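Local coordinates for CigR Protein (Salmonella enterica subsp. enterica serovar Typhimurium, PDB 4EW5), which is of unknown function but is a putative inner membrane protein, represented here by its C-terminal domain of one long helix and a small antiparallel sheet, at residues G31-L35 and I76-N80; Y69-E73 and L83-S87. One frame throughout, in Å; residues are numbered along the deposited sequence.

Contact 1 of 2, residues G31-L35 and I76-N80; sequences GYQSL and IVGDN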
ATOM      1  N   GLY A  31      17.809 -10.158  -5.646  1.00 33.43           N
ATOM      2  CA  GLY A  31      18.540 -10.899  -6.623  1.00 35.28           C
ATOM      3  C   GLY A  31      17.921 -12.226  -6.917  1.00 35.28           C
ATOM      4  O   GLY A  31      18.594 -13.099  -7.465  1.00 35.86           O
ATOM      5  N   TYR A  32      16.653 -12.381  -6.622  1.00 33.55           N
ATOM      6  CA  TYR A  32      15.970 -13.655  -6.847  1.00 34.36           C
ATOM      7  C   TYR A  32      15.683 -13.813  -8.312  1.00 37.06           C
ATOM      8  O   TYR A  32      15.503 -12.857  -9.021  1.00 34.20           O
ATOM      9  CB  TYR A  32      14.687 -13.754  -6.119  1.00 32.64           C
ATOM     10  CG  TYR A  32      14.814 -13.975  -4.668  1.00 32.83           C
ATOM     11  CD1 TYR A  32      15.423 -13.017  -3.857  1.00 36.85           C
ATOM     12  CD2 TYR A  32      14.360 -15.122  -4.093  1.00 32.41           C
ATOM     13  CE1 TYR A  32      15.508 -13.210  -2.504  1.00 36.21           C
ATOM     14  CE2 TYR A  32      14.481 -15.336  -2.749  1.00 33.71           C
ATOM     15  CZ  TYR A  32      15.046 -14.344  -1.966  1.00 32.17           C
ATOM     16  OH  TYR A  32      15.181 -14.556  -0.648  1.00 34.17           O
ATOM     17  N   GLN A  33      15.715 -15.049  -8.782  1.00 39.61           N
ATOM     18  CA  GLN A  33      15.461 -15.310 -10.185  1.00 41.09           C
ATOM     19  C   GLN A  33      13.971 -15.193 -10.490  1.00 38.07           C
ATOM     20  O   GLN A  33      13.127 -15.716  -9.746  1.00 32.31           O
ATOM     21  CB  GLN A  33      15.943 -16.710 -10.543  1.00 46.46           C
ATOM     22  CG  GLN A  33      15.908 -17.002 -12.036  1.00 54.09           C
ATOM     23  CD  GLN A  33      16.748 -18.208 -12.380  1.00 60.61           C
ATOM     24  OE1 GLN A  33      17.966 -18.206 -12.152  1.00 66.66           O
ATOM     25  NE2 GLN A  33      16.116 -19.243 -12.956  1.00 66.13           N
ATOM     26  N   SER A  34      13.678 -14.588 -11.630  1.00 36.29           N
ATOM     27  CA  SER A  34      12.314 -14.473 -12.126  1.00 39.09           C
ATOM     28  C   SER A  34      11.831 -15.819 -12.568  1.00 41.06           C
ATOM     29  O   SER A  34      12.621 -16.704 -12.831  1.00 39.33           O
ATOM     30  CB  SER A  34      12.306 -13.552 -13.350  1.00 44.28           C
ATOM     31  OG  SER A  34      13.161 -12.435 -13.133  1.00 49.96           O
ATOM     32  N   LEU A  35      10.516 -15.917 -12.686  1.00 38.21           N
ATOM     33  CA  LEU A  35       9.812 -17.103 -13.101  1.00 39.24           C
ATOM     34  C   LEU A  35      10.205 -17.353 -14.530  1.00 40.16           C
ATOM     35  O   LEU A  35      10.604 -16.422 -15.243  1.00 41.44           O
ATOM     36  CB  LEU A  35       8.303 -16.857 -12.995  1.00 37.71           C
ATOM     37  CG  LEU A  35       7.736 -16.710 -11.575  1.00 39.12           C
ATOM     38  CD1 LEU A  35       6.452 -15.804 -11.414  1.00 39.94           C
ATOM     39  CD2 LEU A  35       7.546 -18.153 -11.091  1.00 33.41           C
ATOM     40  N   ILE A  76       7.578 -15.943  -1.519  1.00 19.22           N
ATOM     41  CA  ILE A  76       8.396 -15.471  -2.618  1.00 21.83           C
ATOM     42  C   ILE A  76       8.162 -16.438  -3.804  1.00 22.91           C
ATOM     43  O   ILE A  76       8.441 -17.635  -3.712  1.00 23.30           O
ATOM     44  CB  ILE A  76       9.867 -15.494  -2.255  1.00 21.95           C
ATOM     45  CG1 ILE A  76      10.135 -14.753  -0.879  1.00 20.89           C
ATOM     46  CG2 ILE A  76      10.743 -14.861  -3.365  1.00 21.86           C
ATOM     47  CD1 ILE A  76      11.632 -14.787  -0.487  1.00 22.92           C
ATOM     48  N   VAL A  77       7.733 -15.879  -4.919  1.00 23.39           N
ATOM     49  CA  VAL A  77       7.419 -16.630  -6.151  1.00 23.57           C
ATOM     50  C   VAL A  77       8.177 -15.938  -7.260  1.00 23.98           C
ATOM     51  O   VAL A  77       7.892 -14.785  -7.556  1.00 25.27           O
ATOM     52  CB  VAL A  77       5.913 -16.588  -6.415  1.00 22.52           C
ATOM     53  CG1 VAL A  77       5.573 -17.296  -7.730  1.00 26.15           C
ATOM     54  CG2 VAL A  77       5.208 -17.249  -5.267  1.00 22.45           C
ATOM     55  N   GLY A  78       9.267 -16.559  -7.742  1.00 23.85           N
ATOM     56  CA  GLY A  78      10.136 -15.917  -8.713  1.00 25.07           C
ATOM     57  C   GLY A  78      10.780 -14.778  -7.949  1.00 26.83           C
ATOM     58  O   GLY A  78      11.359 -14.987  -6.845  1.00 27.29           O
ATOM     59  N   ASP A  79      10.687 -13.584  -8.503  1.00 27.38           N
ATOM     60  CA  ASP A  79      11.129 -12.368  -7.744  1.00 27.04           C
ATOM     61  C   ASP A  79       9.968 -11.502  -7.207  1.00 24.86           C
ATOM     62  O   ASP A  79      10.166 -10.329  -6.888  1.00 25.57           O
ATOM     63  CB  ASP A  79      12.144 -11.566  -8.510  1.00 30.42           C
ATOM     64  CG  ASP A  79      11.609 -11.001  -9.814  1.00 32.86           C
ATOM     65  OD1 ASP A  79      10.437 -11.306 -10.140  1.00 35.05           O
ATOM     66  OD2 ASP A  79      12.381 -10.289 -10.481  1.00 34.13           O
ATOM     67  N   ASN A  80       8.802 -12.112  -7.056  1.00 24.48           N
ATOM     68  CA  ASN A  80       7.576 -11.400  -6.652  1.00 24.23           C
ATOM     69  C   ASN A  80       7.144 -11.742  -5.255  1.00 21.68           C
ATOM     70  O   ASN A  80       7.442 -12.863  -4.723  1.00 21.39           O
ATOM     71  CB  ASN A  80       6.488 -11.773  -7.610  1.00 25.54           C
ATOM     72  CG  ASN A  80       6.921 -11.579  -9.087  1.00 28.33           C
ATOM     73  OD1 ASN A  80       7.392 -10.495  -9.483  1.00 29.51           O
ATOM     74  ND2 ASN A  80       6.946 -12.690  -9.858  1.00 32.02           N
TER
HETATM   75  O   HOH W   1       9.118 -13.447 -11.907  1.00 34.42           O

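Contact 2 of 2, residues Y69-E73 and L83-S87; sequences YPGYE and LIALS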
ATOM      1  N   TYR A  69      -3.302 -12.396   7.456  1.00 21.24           N
ATOM      2  CA  TYR A  69      -4.671 -12.891   7.241  1.00 21.98           C
ATOM      3  C   TYR A  69      -4.708 -14.354   7.517  1.00 22.07           C
ATOM      4  O   TYR A  69      -4.076 -15.169   6.783  1.00 21.01           O
ATOM      5  CB  TYR A  69      -5.103 -12.687   5.801  1.00 22.44           C
ATOM      6  CG  TYR A  69      -4.972 -11.288   5.280  1.00 22.31           C
ATOM      7  CD1 TYR A  69      -5.982 -10.344   5.488  1.00 24.66           C
ATOM      8  CD2 TYR A  69      -3.862 -10.907   4.541  1.00 22.18           C
ATOM      9  CE1 TYR A  69      -5.856  -9.071   5.009  1.00 22.55           C
ATOM     10  CE2 TYR A  69      -3.700  -9.614   4.077  1.00 20.53           C
ATOM     11  CZ  TYR A  69      -4.688  -8.700   4.263  1.00 22.94           C
ATOM     12  OH  TYR A  69      -4.491  -7.404   3.786  1.00 22.25           O
ATOM     13  N   PRO A  70      -5.399 -14.745   8.615  1.00 22.97           N
ATOM     14  CA  PRO A  70      -5.471 -16.127   8.990  1.00 23.56           C
ATOM     15  C   PRO A  70      -5.926 -16.937   7.794  1.00 23.19           C
ATOM     16  O   PRO A  70      -6.855 -16.536   7.115  1.00 24.48           O
ATOM     17  CB  PRO A  70      -6.518 -16.118  10.082  1.00 24.71           C
ATOM     18  CG  PRO A  70      -6.249 -14.814  10.771  1.00 26.47           C
ATOM     19  CD  PRO A  70      -5.961 -13.864   9.656  1.00 25.59           C
ATOM     20  N   GLY A  71      -5.262 -18.052   7.535  1.00 22.91           N
ATOM     21  CA  GLY A  71      -5.540 -18.875   6.365  1.00 23.32           C
ATOM     22  C   GLY A  71      -4.852 -18.500   5.090  1.00 22.08           C
ATOM     23  O   GLY A  71      -5.093 -19.119   4.014  1.00 24.23           O
ATOM     24  N   TYR A  72      -3.924 -17.558   5.176  1.00 21.87           N
ATOM     25  CA  TYR A  72      -3.121 -17.120   3.960  1.00 21.46           C
ATOM     26  C   TYR A  72      -1.683 -16.890   4.421  1.00 22.89           C
ATOM     27  O   TYR A  72      -1.460 -16.602   5.614  1.00 21.89           O
ATOM     28  CB  TYR A  72      -3.642 -15.785   3.445  1.00 23.08           C
ATOM     29  CG  TYR A  72      -5.103 -15.815   2.973  1.00 23.70           C
ATOM     30  CD1 TYR A  72      -6.144 -15.796   3.889  1.00 21.66           C
ATOM     31  CD2 TYR A  72      -5.434 -15.969   1.596  1.00 23.85           C
ATOM     32  CE1 TYR A  72      -7.468 -15.968   3.494  1.00 23.58           C
ATOM     33  CE2 TYR A  72      -6.753 -16.072   1.185  1.00 25.37           C
ATOM     34  CZ  TYR A  72      -7.755 -16.076   2.154  1.00 26.81           C
ATOM     35  OH  TYR A  72      -9.039 -16.141   1.765  1.00 28.31           O
ATOM     36  N   GLU A  73      -0.733 -16.920   3.491  1.00 22.14           N
ATOM     37  CA  GLU A  73       0.647 -16.643   3.832  1.00 23.02           C
ATOM     38  C   GLU A  73       1.345 -15.986   2.667  1.00 21.31           C
ATOM     39  O   GLU A  73       1.070 -16.291   1.503  1.00 20.53           O
ATOM     40  CB  GLU A  73       1.367 -17.894   4.199  1.00 24.62           C
ATOM     41  CG  GLU A  73       2.759 -17.745   4.760  1.00 27.16           C
ATOM     42  CD  GLU A  73       2.861 -16.791   5.939  1.00 30.71           C
ATOM     43  OE1 GLU A  73       2.729 -15.582   5.686  1.00 27.11           O
ATOM     44  OE2 GLU A  73       3.125 -17.246   7.102  1.00 33.21           O
ATOM     45  N   LEU A  83       0.673 -13.279  -1.849  1.00 18.65           N
ATOM     46  CA  LEU A  83      -0.097 -13.791  -0.790  1.00 17.61           C
ATOM     47  C   LEU A  83      -0.906 -14.972  -1.380  1.00 21.13           C
ATOM     48  O   LEU A  83      -1.632 -14.805  -2.386  1.00 20.19           O
ATOM     49  CB  LEU A  83      -1.120 -12.784  -0.304  1.00 18.60           C
ATOM     50  CG  LEU A  83      -1.964 -13.132   0.930  1.00 17.44           C
ATOM     51  CD1 LEU A  83      -1.111 -13.245   2.214  1.00 17.03           C
ATOM     52  CD2 LEU A  83      -3.099 -12.167   1.160  1.00 18.43           C
ATOM     53  N   ILE A  84      -0.900 -16.077  -0.662  1.00 20.36           N
ATOM     54  CA  ILE A  84      -1.447 -17.329  -1.200  1.00 23.48           C
ATOM     55  C   ILE A  84      -2.293 -17.954  -0.106  1.00 23.89           C
ATOM     56  O   ILE A  84      -1.869 -17.986   1.068  1.00 26.93           O
ATOM     57  CB  ILE A  84      -0.256 -18.244  -1.588  1.00 26.89           C
ATOM     58  CG1 ILE A  84       0.422 -17.685  -2.822  1.00 27.84           C
ATOM     59  CG2 ILE A  84      -0.669 -19.645  -1.908  1.00 30.20           C
ATOM     60  CD1 ILE A  84       1.725 -18.392  -3.210  1.00 32.79           C
ATOM     61  N   ALA A  85      -3.500 -18.391  -0.460  1.00 22.20           N
ATOM     62  CA  ALA A  85      -4.339 -19.143   0.462  1.00 24.66           C
ATOM     63  C   ALA A  85      -3.697 -20.486   0.818  1.00 26.88           C
ATOM     64  O   ALA A  85      -3.227 -21.243  -0.063  1.00 28.23           O
ATOM     65  CB  ALA A  85      -5.719 -19.395  -0.150  1.00 26.74           C
ATOM     66  N   LEU A  86      -3.672 -20.784   2.109  1.00 27.38           N
ATOM     67  CA  LEU A  86      -3.090 -21.997   2.569  1.00 28.37           C
ATOM     68  C   LEU A  86      -3.925 -23.131   2.029  1.00 29.69           C
ATOM     69  O   LEU A  86      -5.120 -23.010   1.870  1.00 30.91           O
ATOM     70  CB  LEU A  86      -3.052 -22.080   4.099  1.00 27.70           C
ATOM     71  CG  LEU A  86      -2.010 -21.141   4.747  1.00 30.18           C
ATOM     72  CD1 LEU A  86      -2.173 -21.305   6.282  1.00 32.62           C
ATOM     73  CD2 LEU A  86      -0.569 -21.409   4.341  1.00 33.95           C
ATOM     74  N   SER A  87      -3.291 -24.240   1.795  1.00 29.71           N
ATOM     75  CA  SER A  87      -3.991 -25.428   1.315  1.00 31.92           C
ATOM     76  C   SER A  87      -4.328 -25.331  -0.182  1.00 30.74           C
ATOM     77  O   SER A  87      -3.844 -26.178  -0.943  1.00 33.54           O
ATOM     78  CB  SER A  87      -5.237 -25.783   2.118  1.00 32.83           C
ATOM     79  OG  SER A  87      -5.798 -27.030   1.643  1.00 32.40           O
TER
HETATM   80  O   HOH W   2      -6.315 -21.413   3.424  1.00 41.49           O

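Contact 1 of 2, residues G31-L35 and I76-N80
Tyr32 lies against the end of a beta hairpin, its side chain running from the turn back onto the strand residue Ile76. Tyr32 CB starts the contact 3.6 Å from the carbonyl O of Gly78. Further out, Tyr32 CD2 reaches Ile76 CG2 at 3.7 Å, while Tyr32 CE2 meets Ile76 CD1 at 3.7 Å. The hydroxyl finishes the run, Tyr32 OH lying 3.6 Å from that same methyl, Ile76 CD1. The Tyr32 and Ile76 side chains cross at about a right angle, and the ring meets both branches of the isoleucine, CG2 and CD1, as well as Phe99.

At the other end, Leu35 covers Gly78. Leu35 CG lies 3.8 Å from Gly78 CA, so the leucine sits directly on the glycine backbone. From CG the two methyls diverge: Leu35 CD1 comes within 3.5 Å of Asn80 ND2, and CD2 rests on the CG1 branch of Val77.

Between these apolar ends the chemistry turns polar. Ser34 OG gives a weak hydrogen bond to Asp79 OD2, 3.5 Å long. The other oxygen, Asp79 OD1, accepts from a water that in turn takes hydrogen bonds from the backbone N of Leu35 and from Asn80 ND2. Asp79 CG sits between its backbone N and carbonyl carbon (chi1 63°), which swings the carboxylate toward Ser34. Asp100 brings a second carboxylate close to OD2, which may raise the proton affinity of the pair. Asn80 OD1 is held by Gly97 and Asn96.

Val77 to Asn80 form a type II' turn closed by reciprocal backbone bonds between its end residues: a two-residue beta hairpin with glycine at the first loop position, here covered by the long loop after helix 11-26.

Contact 2 of 2, residues Y69-E73 and L83-S87
Tyr72 and Ala85 face each other as a non-hydrogen-bonded antiparallel pair, and the tyrosine ring lies alongside the small alanine. Ring atom CD2 of Tyr72 approaches Ala85 CA at 3.5 Å, and Tyr72 CE2 meets the Ala85 methyl CB at 3.7 Å. Tyr69 O lies in the plane of this ring, at its edge.

Leu83 reaches across to both tyrosines. CG anti to the backbone N (chi1 -175°) brings the Leu83 methyls up to segment 69-73, where they part: Leu83 CD1 packs 3.8 Å from Tyr72 CB, whereas Leu83 CD2 lies 3.7 Å from Tyr69 CD2, the leucine and Tyr69 side chains crossing at about a right angle. Glu73 and Ile84 point to the other face of the sheet, and there Glu73 uses its aliphatic root, CB lying 4.0 Å from Leu86 CD2.

Glu73 and Ile84 form the hydrogen-bonded pair: Glu73 N to Ile84 O and Ile84 N to Glu73 O are both 2.9 Å. Beyond the strand ends, Leu86 N donates to Gly71 O over 2.9 Å and nearly straight (170°). Gly71 O also accepts from a water; that water's second link, to Leu86 O, is unusually short and doubtful.

A type II turn from Tyr69 to Tyr72, with Gly71 at its third position, leads into strand 72-77, the hairpin partner of 80-85. Strand 91-95 flanks 80-85 on its far side, Leu83 bonding through its backbone to Thr92 and Ala93, and the second subunit covers the tyrosines, with its Asp14 hydrogen-bonded to Tyr69 OH and its Pro8 packed on Tyr72 and Leu83.

Both contacts draw on the hairpin of strands 72-77 and 80-85, at opposite ends: contact 1 at the turn, contact 2 where the strands open, their centres about 19 Å apart. They meet where Val77 CG2 packs on Ile84 CD1 at 4.2 Å. Both are partly buried, but contact 1 lies nearer the centre of the chain (about 9 Å between centres, against 13 Å). Contact 1 brings in a distant loop and relies on side chains, a water and one weak bond; contact 2 is sheet pairing, held by three backbone hydrogen bonds. The second subunit touches contact 2 alone. Residues 81-99, predicted as a transmembrane helix, here form most of strand 80-85 and all of 91-95.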